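Local structure of maltose/maltodextrin-binding protein (Thermus thermophilus, 2GH9) at residues D90-A95 / S311-L316; A116-K121 / W235-Y240; G304-S309 / D319-G324. The protein binds maltotriose between two lobes and probably serves as the periplasmic receptor that delivers such sugars to a membrane transporter. All coordinates share one frame; numbering follows the deposited sequence.

Interaction 1 of 3, residues D90-A95 / S311-L316; sequences DLQGVA and SAVKQL
Asp90 reaches across to the beginning of helix 310-315 and takes the backbone N-H of Ser311. The bond runs from Ser311 N to Asp90 OD1 over 2.9 Å and is fairly straight, at 159° about the hydrogen. It uses the syn lone pair of OD1, on the side of the other carboxylate oxygen. With CG anti to the backbone N (chi1 171°), the carboxylate of Asp90 is directed at the helix end. The same OD1 lies only 3.0 Å from CB of Ser311, so this part of the contact is close-set. The other oxygen, OD2, probably pairs in an unusually short contact with the hydroxyl of Ser309, the N-cap residue of the helix, whose OG also holds the N-H of Ala312. The bond of OD1 to Ser311 N shows how a carboxylate distant in sequence can supplement a serine cap. The N-terminal end of a helix carries a partial positive charge, which would probably help keep Asp90 ionised.

The rest of the interface is looser. Gln92 extends its chain beyond CG and meets Val313 at about a right angle, NE2 standing 3.9 Å from the methyl CG2. That is an approach of an amide to a methyl, with no hydrogen bond between them. Ser311, meanwhile, is solvent-exposed, although its CB lies against the carboxylate.

Backbone hydrogen bonds of Asp90 with Lys310 and of Gln92 with Val308 tie the same two regions together. On the inner side, Leu91 and Ala95 rest on Pro109 of strand 104-113, while Ala312 and Val313 lean on Pro307 and Ile306 of strand 306-307. Farther along, Gln315 and Leu316 touch Val297, and helix 310-315 is thereby set between this sheet and helix 293-302.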
loop_
_atom_site.group_PDB
_atom_site.type_symbol
_atom_site.label_atom_id
_atom_site.label_comp_id
_atom_site.label_asym_id
_atom_site.label_seq_id
_atom_site.Cartn_x
_atom_site.Cartn_y
_atom_site.Cartn_z
ATOM N N ASP A 90 18.532 2.569 -13.398
ATOM C CA ASP A 90 18.416 3.433 -12.230
ATOM C C ASP A 90 17.304 2.988 -11.254
ATOM O O ASP A 90 17.236 3.469 -10.126
ATOM C CB ASP A 90 18.191 4.877 -12.667
ATOM C CG ASP A 90 17.860 5.776 -11.521
ATOM O OD1 ASP A 90 18.729 5.941 -10.634
ATOM O OD2 ASP A 90 16.721 6.321 -11.495
ATOM N N LEU A 91 16.451 2.077 -11.693
ATOM C CA LEU A 91 15.361 1.564 -10.845
ATOM C C LEU A 91 15.846 0.492 -9.864
ATOM O O LEU A 91 16.662 -0.368 -10.208
ATOM C CB LEU A 91 14.237 0.964 -11.702
ATOM C CG LEU A 91 13.532 1.831 -12.755
ATOM C CD1 LEU A 91 12.543 0.985 -13.556
ATOM C CD2 LEU A 91 12.825 3.017 -12.138
ATOM N N GLN A 92 15.321 0.537 -8.644
ATOM C CA GLN A 92 15.537 -0.520 -7.668
ATOM C C GLN A 92 15.014 -1.857 -8.203
ATOM O O GLN A 92 13.908 -1.940 -8.742
ATOM C CB GLN A 92 14.817 -0.176 -6.364
ATOM C CG GLN A 92 15.404 0.995 -5.609
ATOM C CD GLN A 92 14.510 1.499 -4.492
ATOM O OE1 GLN A 92 13.309 1.188 -4.438
ATOM N NE2 GLN A 92 15.095 2.298 -3.587
ATOM N N GLY A 93 15.818 -2.900 -8.049
ATOM C CA GLY A 93 15.443 -4.252 -8.448
ATOM C C GLY A 93 14.054 -4.742 -8.045
ATOM O O GLY A 93 13.373 -5.364 -8.830
ATOM N N VAL A 94 13.649 -4.508 -6.806
ATOM C CA VAL A 94 12.338 -4.986 -6.343
ATOM C C VAL A 94 11.194 -4.280 -7.082
ATOM O O VAL A 94 10.139 -4.856 -7.290
ATOM C CB VAL A 94 12.140 -4.784 -4.817
ATOM C CG1 VAL A 94 13.147 -5.626 -4.010
ATOM C CG2 VAL A 94 12.274 -3.335 -4.471
ATOM N N ALA A 95 11.403 -3.019 -7.448
ATOM C CA ALA A 95 10.385 -2.244 -8.170
ATOM C C ALA A 95 10.220 -2.736 -9.600
ATOM O O ALA A 95 9.095 -2.811 -10.112
ATOM C CB ALA A 95 10.741 -0.764 -8.154
ATOM N N SER A 311 18.905 6.838 -7.920
ATOM C CA SER A 311 19.379 8.227 -8.022
ATOM C C SER A 311 18.569 9.204 -7.148
ATOM O O SER A 311 19.129 9.915 -6.296
ATOM C CB SER A 311 19.323 8.638 -9.509
ATOM O OG SER A 311 19.464 10.028 -9.715
ATOM N N ALA A 312 17.250 9.240 -7.368
ATOM C CA ALA A 312 16.361 10.127 -6.626
ATOM C C ALA A 312 16.338 9.818 -5.119
ATOM O O ALA A 312 16.280 10.733 -4.304
ATOM C CB ALA A 312 14.944 10.070 -7.219
ATOM N N VAL A 313 16.410 8.539 -4.751
ATOM C CA VAL A 313 16.436 8.140 -3.333
ATOM C C VAL A 313 17.677 8.663 -2.577
ATOM O O VAL A 313 17.553 9.196 -1.464
ATOM C CB VAL A 313 16.344 6.588 -3.159
ATOM C CG1 VAL A 313 17.253 6.098 -2.055
ATOM C CG2 VAL A 313 14.922 6.171 -2.880
ATOM N N LYS A 314 18.858 8.488 -3.173
ATOM C CA LYS A 314 20.106 8.981 -2.582
ATOM C C LYS A 314 20.035 10.492 -2.401
ATOM O O LYS A 314 20.521 11.028 -1.412
ATOM C CB LYS A 314 21.306 8.625 -3.468
ATOM C CG LYS A 314 22.658 8.914 -2.835
ATOM C CD LYS A 314 23.763 8.822 -3.870
ATOM C CE LYS A 314 25.148 8.673 -3.238
ATOM N NZ LYS A 314 26.194 8.239 -4.235
ATOM N N GLN A 315 19.408 11.164 -3.358
ATOM C CA GLN A 315 19.226 12.605 -3.291
ATOM C C GLN A 315 18.436 13.019 -2.030
ATOM O O GLN A 315 18.764 14.023 -1.380
ATOM C CB GLN A 315 18.557 13.095 -4.573
ATOM C CG GLN A 315 18.321 14.598 -4.628
ATOM C CD GLN A 315 17.677 15.034 -5.931
ATOM O OE1 GLN A 315 17.827 14.380 -6.982
ATOM N NE2 GLN A 315 16.948 16.144 -5.873
ATOM N N LEU A 316 17.439 12.215 -1.656
ATOM C CA LEU A 316 16.640 12.487 -0.465
ATOM C C LEU A 316 17.083 11.688 0.769
ATOM O O LEU A 316 16.314 11.512 1.711
ATOM C CB LEU A 316 15.162 12.191 -0.766
ATOM C CG LEU A 316 14.471 13.032 -1.834
ATOM C CD1 LEU A 316 13.088 12.477 -2.117
ATOM C CD2 LEU A 316 14.395 14.505 -1.389
#

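Interaction 2 of 3, residues A116-K121 / W235-Y240; sequences ALIYNK and WALGDY. With GLC (alpha-D-glucopyranose), chain B; GLC (alpha-D-glucopyranose), chain C.
In the four-stranded mixed sheet beside the sugar-binding cleft, Ile118 of strand 116-120 packs against the first turn of helix 237-242, where Leu237 and Tyr240 receive it. The extended side chain of Ile118 (chi2 174°) carries CD1 to 4.3 Å from CD2 of Leu237. The same methyl meets the edge of the Tyr240 ring, near its plane, at 4.4 Å from CE2. One face of that ring is taken by the backbone: O of Ala236 stands 3.3 Å above its centre. Its hydroxyl is hydrogen-bonded to Asp219 and Asn232.

At the start of the same segment, Trp235 turns to the ligand. Its indole lies under two successive glucose units on one face, with C1 of the chain B glucose 3.8 Å from Trp235 CE2 and C4 of the chain C glucose 4.0 Å from Trp235 CD1, both offset toward the rim, the aromatic platform familiar from carbohydrate-binding sites. Replacing Trp235 by an alanine removes the indole, and is likely to leave both glucoses without their platform and a gap beneath the bond that joins them.

Behind the cleft, Ile118 is bracketed by Ile230 and Phe247 of the flanking strands 227-232 and 247-250, and Phe222 of helix 215-224 completes the apolar setting.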
loop_
_atom_site.group_PDB
_atom_site.type_symbol
_atom_site.label_atom_id
_atom_site.label_comp_id
_atom_site.label_asym_id
_atom_site.label_seq_id
_atom_site.Cartn_x
_atom_site.Cartn_y
_atom_site.Cartn_z
ATOM N N ALA A 116 3.502 1.968 8.549
ATOM C CA ALA A 116 4.436 2.160 9.643
ATOM C C ALA A 116 3.702 2.845 10.812
ATOM O O ALA A 116 2.576 3.331 10.672
ATOM C CB ALA A 116 5.603 3.025 9.213
ATOM N N LEU A 117 4.382 2.892 11.947
ATOM C CA LEU A 117 3.919 3.621 13.098
ATOM C C LEU A 117 4.242 5.096 12.853
ATOM O O LEU A 117 5.406 5.508 12.877
ATOM C CB LEU A 117 4.589 3.106 14.379
ATOM C CG LEU A 117 4.185 3.893 15.634
ATOM C CD1 LEU A 117 2.717 3.626 15.927
ATOM C CD2 LEU A 117 5.074 3.541 16.799
ATOM N N ILE A 118 3.190 5.867 12.582
ATOM C CA ILE A 118 3.303 7.296 12.402
ATOM C C ILE A 118 2.750 7.938 13.683
ATOM O O ILE A 118 1.601 7.721 14.067
ATOM C CB ILE A 118 2.570 7.782 11.156
ATOM C CG1 ILE A 118 2.935 6.908 9.944
ATOM C CG2 ILE A 118 2.906 9.275 10.874
ATOM C CD1 ILE A 118 2.120 7.249 8.647
ATOM N N TYR A 119 3.607 8.696 14.356
ATOM C CA TYR A 119 3.275 9.277 15.664
ATOM C C TYR A 119 3.319 10.788 15.616
ATOM O O TYR A 119 4.251 11.366 15.053
ATOM C CB TYR A 119 4.208 8.776 16.791
ATOM C CG TYR A 119 5.686 8.962 16.598
ATOM C CD1 TYR A 119 6.435 8.010 15.920
ATOM C CD2 TYR A 119 6.357 10.077 17.128
ATOM C CE1 TYR A 119 7.770 8.148 15.741
ATOM C CE2 TYR A 119 7.707 10.231 16.948
ATOM C CZ TYR A 119 8.417 9.263 16.254
ATOM O OH TYR A 119 9.769 9.373 16.039
ATOM N N ASN A 120 2.293 11.398 16.210
ATOM C CA ASN A 120 2.170 12.842 16.324
ATOM C C ASN A 120 3.013 13.302 17.511
ATOM O O ASN A 120 2.718 12.969 18.662
ATOM C CB ASN A 120 0.696 13.245 16.510
ATOM C CG ASN A 120 0.486 14.767 16.529
ATOM O OD1 ASN A 120 1.441 15.531 16.701
ATOM N ND2 ASN A 120 -0.770 15.198 16.363
ATOM N N LYS A 121 4.046 14.080 17.206
ATOM C CA LYS A 121 5.048 14.545 18.182
ATOM C C LYS A 121 4.569 15.538 19.259
ATOM O O LYS A 121 5.306 15.864 20.189
ATOM C CB LYS A 121 6.263 15.113 17.433
ATOM C CG LYS A 121 7.124 14.051 16.787
ATOM C CD LYS A 121 8.203 14.645 15.932
ATOM C CE LYS A 121 9.310 13.647 15.654
ATOM N NZ LYS A 121 10.350 14.216 14.790
ATOM N N TRP A 235 1.315 7.499 1.650
ATOM C CA TRP A 235 0.197 8.083 0.915
ATOM C C TRP A 235 -0.625 9.081 1.715
ATOM O O TRP A 235 -1.385 9.853 1.118
ATOM C CB TRP A 235 -0.763 6.990 0.390
ATOM C CG TRP A 235 -1.245 6.087 1.457
ATOM C CD1 TRP A 235 -2.287 6.295 2.324
ATOM C CD2 TRP A 235 -0.673 4.832 1.806
ATOM N NE1 TRP A 235 -2.389 5.225 3.200
ATOM C CE2 TRP A 235 -1.408 4.319 2.896
ATOM C CE3 TRP A 235 0.403 4.085 1.300
ATOM C CZ2 TRP A 235 -1.126 3.077 3.464
ATOM C CZ3 TRP A 235 0.675 2.853 1.864
ATOM C CH2 TRP A 235 -0.082 2.370 2.947
ATOM N N ALA A 236 -0.524 9.024 3.048
ATOM C CA ALA A 236 -1.321 9.857 3.959
ATOM C C ALA A 236 -0.572 11.144 4.375
ATOM O O ALA A 236 -1.175 12.061 4.932
ATOM C CB ALA A 236 -1.688 9.039 5.204
ATOM N N LEU A 237 0.728 11.192 4.085
ATOM C CA LEU A 237 1.617 12.235 4.568
ATOM C C LEU A 237 1.372 13.595 3.943
ATOM O O LEU A 237 1.607 14.596 4.606
ATOM C CB LEU A 237 3.081 11.834 4.387
ATOM C CG LEU A 237 3.531 10.677 5.274
ATOM C CD1 LEU A 237 5.009 10.320 5.093
ATOM C CD2 LEU A 237 3.225 10.943 6.752
ATOM N N GLY A 238 0.896 13.625 2.693
ATOM C CA GLY A 238 0.535 14.871 2.028
ATOM C C GLY A 238 -0.442 15.675 2.874
ATOM O O GLY A 238 -0.207 16.855 3.151
ATOM N N ASP A 239 -1.512 15.012 3.301
ATOM C CA ASP A 239 -2.546 15.644 4.123
ATOM C C ASP A 239 -2.078 15.938 5.542
ATOM O O ASP A 239 -2.525 16.922 6.125
ATOM C CB ASP A 239 -3.816 14.806 4.145
ATOM C CG ASP A 239 -4.454 14.665 2.771
ATOM O OD1 ASP A 239 -4.586 15.694 2.079
ATOM O OD2 ASP A 239 -4.856 13.535 2.393
ATOM N N TYR A 240 -1.160 15.124 6.080
ATOM C CA TYR A 240 -0.516 15.427 7.373
ATOM C C TYR A 240 0.446 16.624 7.302
ATOM O O TYR A 240 0.487 17.435 8.245
ATOM C CB TYR A 240 0.227 14.208 7.980
ATOM C CG TYR A 240 -0.602 12.945 8.153
ATOM C CD1 TYR A 240 -2.000 12.972 8.063
ATOM C CD2 TYR A 240 0.015 11.724 8.427
ATOM C CE1 TYR A 240 -2.759 11.819 8.193
ATOM C CE2 TYR A 240 -0.743 10.558 8.575
ATOM C CZ TYR A 240 -2.126 10.615 8.456
ATOM O OH TYR A 240 -2.893 9.483 8.590
HETATM C C1 GLC B . -3.088 1.903 0.462
HETATM C C2 GLC B . -2.023 1.185 -0.345
HETATM C C3 GLC B . -2.667 0.009 -1.112
HETATM C C4 GLC B . -3.486 -0.908 -0.217
HETATM C C5 GLC B . -4.464 -0.089 0.622
HETATM C C6 GLC B . -5.182 -0.976 1.647
HETATM O O2 GLC B . -1.440 2.089 -1.288
HETATM O O3 GLC B . -1.675 -0.729 -1.791
HETATM O O4 GLC B . -4.201 -1.868 -1.021
HETATM O O5 GLC B . -3.773 0.976 1.314
HETATM O O6 GLC B . -6.468 -0.460 1.999
HETATM C C1 GLC C . -5.745 6.234 -1.055
HETATM C C2 GLC C . -4.236 6.157 -1.283
HETATM C C3 GLC C . -3.819 4.709 -1.450
HETATM C C4 GLC C . -4.250 3.907 -0.212
HETATM C C5 GLC C . -5.768 4.005 0.012
HETATM C C6 GLC C . -6.183 3.355 1.346
HETATM O O1 GLC C . -6.400 5.863 -2.266
HETATM O O2 GLC C . -3.847 6.957 -2.422
HETATM O O3 GLC C . -2.404 4.583 -1.670
HETATM O O4 GLC C . -4.002 2.533 -0.451
HETATM O O5 GLC C . -6.155 5.377 0.017
HETATM O O6 GLC C . -7.596 3.495 1.591
#

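Interaction 3 of 3, residues G304-S309 / D319-G324; sequences GRIPVS and DPVVAG. With GLC (alpha-D-glucopyranose), chain C.
Ile306, Val321 and Val322 bury most of the surface here, and one methyl does the joining. CD1 of Ile306 lies 4.0 Å from CG1 of Val321 and equally 4.0 Å from CG2 of Val322, so it is received by two consecutive residues in the first turn of helix 320-326. The side chains cross obliquely. The two valines share a rotamer but present different methyls: CG1 of Val321 is anti to its backbone N (chi1 175°), whereas in Val322 the touching CG2 is anti to the carbonyl carbon. The same CG1 of Val321 also comes up against the backbone, 3.3 Å from O of Gly304.

The helix end that offers these valines is fixed by Asp319 at its N-cap. OD2 accepts from Val322 N over 3.3 Å, using its anti lone pair, at 155° about the hydrogen. It also accepts a weak, more bent bond from Val321 N. Both backbone amides of the contact residues are thus tied to a single carboxylate oxygen.

Arg305, next to Ile306, points the other way, as successive residues of an extended chain do. Its chain runs straight from CG to NE and brings the guanidinium to the chain C glucose: NH1 donates to O3 at 3.0 Å and NH2 to O2 at 2.9 Å, the latter oxygen lying in the guanidinium plane. Glu13 and Glu113 form salt bridges with NE and NH1 and probably balance its charge; Glu113 also bonds to the sugar itself.

The chemistry implies a division of labour along three residues: methyl contacts of Ile306, and the carbonyl of Gly304 against a valine methyl, set this chain on a capped helix, while the arginine between them is left to grip two neighbouring sugar hydroxyls.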
loop_
_atom_site.group_PDB
_atom_site.type_symbol
_atom_site.label_atom_id
_atom_site.label_comp_id
_atom_site.label_asym_id
_atom_site.label_seq_id
_atom_site.Cartn_x
_atom_site.Cartn_y
_atom_site.Cartn_z
ATOM N N GLY A 304 4.697 11.965 0.330
ATOM C CA GLY A 304 5.694 11.196 1.051
ATOM C C GLY A 304 6.084 9.813 0.572
ATOM O O GLY A 304 6.926 9.160 1.204
ATOM N N ARG A 305 5.500 9.338 -0.518
ATOM C CA ARG A 305 5.853 8.011 -1.041
ATOM C C ARG A 305 7.285 8.048 -1.585
ATOM O O ARG A 305 7.755 9.084 -2.048
ATOM C CB ARG A 305 4.876 7.552 -2.135
ATOM C CG ARG A 305 3.421 7.591 -1.702
ATOM C CD ARG A 305 2.562 7.005 -2.733
ATOM N NE ARG A 305 1.217 7.574 -2.742
ATOM C CZ ARG A 305 0.103 6.868 -2.849
ATOM N NH1 ARG A 305 0.130 5.536 -2.939
ATOM N NH2 ARG A 305 -1.055 7.490 -2.875
ATOM N N ILE A 306 7.977 6.933 -1.480
ATOM C CA ILE A 306 9.437 6.927 -1.656
ATOM C C ILE A 306 9.781 6.618 -3.112
ATOM O O ILE A 306 9.309 5.624 -3.641
ATOM C CB ILE A 306 10.099 5.900 -0.711
ATOM C CG1 ILE A 306 9.610 6.104 0.743
ATOM C CG2 ILE A 306 11.663 5.948 -0.795
ATOM C CD1 ILE A 306 9.625 7.576 1.220
ATOM N N PRO A 307 10.593 7.466 -3.773
ATOM C CA PRO A 307 11.031 7.115 -5.148
ATOM C C PRO A 307 11.653 5.725 -5.280
ATOM O O PRO A 307 12.370 5.277 -4.385
ATOM C CB PRO A 307 12.073 8.194 -5.469
ATOM C CG PRO A 307 11.608 9.373 -4.671
ATOM C CD PRO A 307 11.107 8.782 -3.367
ATOM N N VAL A 308 11.355 5.033 -6.377
ATOM C CA VAL A 308 12.033 3.774 -6.677
ATOM C C VAL A 308 13.289 4.009 -7.565
ATOM O O VAL A 308 13.984 3.058 -7.935
ATOM C CB VAL A 308 11.091 2.742 -7.318
ATOM C CG1 VAL A 308 9.950 2.385 -6.325
ATOM C CG2 VAL A 308 10.544 3.259 -8.614
ATOM N N SER A 309 13.550 5.271 -7.900
ATOM C CA SER A 309 14.802 5.654 -8.566
ATOM C C SER A 309 15.941 5.647 -7.545
ATOM O O SER A 309 15.929 6.426 -6.600
ATOM C CB SER A 309 14.662 7.041 -9.202
ATOM O OG SER A 309 15.908 7.599 -9.584
ATOM N N ASP A 319 16.214 13.414 3.879
ATOM C CA ASP A 319 14.820 13.765 4.115
ATOM C C ASP A 319 14.272 12.852 5.225
ATOM O O ASP A 319 14.547 11.654 5.242
ATOM C CB ASP A 319 13.970 13.672 2.838
ATOM C CG ASP A 319 12.514 14.027 3.085
ATOM O OD1 ASP A 319 12.130 15.204 2.943
ATOM O OD2 ASP A 319 11.747 13.125 3.474
ATOM N N PRO A 320 13.548 13.436 6.180
ATOM C CA PRO A 320 13.018 12.706 7.331
ATOM C C PRO A 320 12.082 11.530 6.990
ATOM O O PRO A 320 12.134 10.488 7.651
ATOM C CB PRO A 320 12.246 13.785 8.079
ATOM C CG PRO A 320 12.859 15.034 7.676
ATOM C CD PRO A 320 13.216 14.866 6.260
ATOM N N VAL A 321 11.229 11.730 5.987
ATOM C CA VAL A 321 10.297 10.704 5.511
ATOM C C VAL A 321 11.070 9.573 4.852
ATOM O O VAL A 321 10.797 8.400 5.106
ATOM C CB VAL A 321 9.232 11.291 4.529
ATOM C CG1 VAL A 321 8.334 10.186 3.949
ATOM C CG2 VAL A 321 8.383 12.325 5.207
ATOM N N VAL A 322 12.057 9.914 4.022
ATOM C CA VAL A 322 12.843 8.891 3.337
ATOM C C VAL A 322 13.699 8.114 4.346
ATOM O O VAL A 322 13.697 6.893 4.323
ATOM C CB VAL A 322 13.692 9.488 2.177
ATOM C CG1 VAL A 322 14.602 8.426 1.537
ATOM C CG2 VAL A 322 12.780 10.089 1.143
ATOM N N ALA A 323 14.389 8.816 5.238
ATOM C CA ALA A 323 15.180 8.171 6.312
ATOM C C ALA A 323 14.309 7.279 7.208
ATOM O O ALA A 323 14.711 6.160 7.561
ATOM C CB ALA A 323 15.895 9.224 7.168
ATOM N N GLY A 324 13.117 7.764 7.556
ATOM C CA GLY A 324 12.173 6.989 8.357
ATOM C C GLY A 324 11.757 5.686 7.679
ATOM O O GLY A 324 11.846 4.603 8.261
HETATM C C1 GLC C . -5.745 6.234 -1.055
HETATM C C2 GLC C . -4.236 6.157 -1.283
HETATM C C3 GLC C . -3.819 4.709 -1.450
HETATM C C4 GLC C . -4.250 3.907 -0.212
HETATM C C5 GLC C . -5.768 4.005 0.012
HETATM C C6 GLC C . -6.183 3.355 1.346
HETATM O O1 GLC C . -6.400 5.863 -2.266
HETATM O O2 GLC C . -3.847 6.957 -2.422
HETATM O O3 GLC C . -2.404 4.583 -1.670
HETATM O O4 GLC C . -4.002 2.533 -0.451
HETATM O O5 GLC C . -6.155 5.377 0.017
HETATM O O6 GLC C . -7.596 3.495 1.591
#

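In the fold
Interactions 1 and 3 are neighbours, their centres about 10 Å apart and their segments alternating along the chain. Strand 306-307, helix 310-315 and helix 320-326 follow one another; Val308 bonds to Gln92, and Ser309 probably to Asp90. Interaction 2 lies wholly between the two segments of interaction 1 in sequence. Its centre is about 13 Å from that of interaction 3 and about 22 Å from that of interaction 1. It belongs to the four-stranded sheet, whereas strand 306-307 joins the larger one; in this family such sheets form separate lobes. Leu237 meets Val321, and Trp235 and Arg305 converge on the same glucose, so segments adjoining both sheets contribute to the maltotriose site.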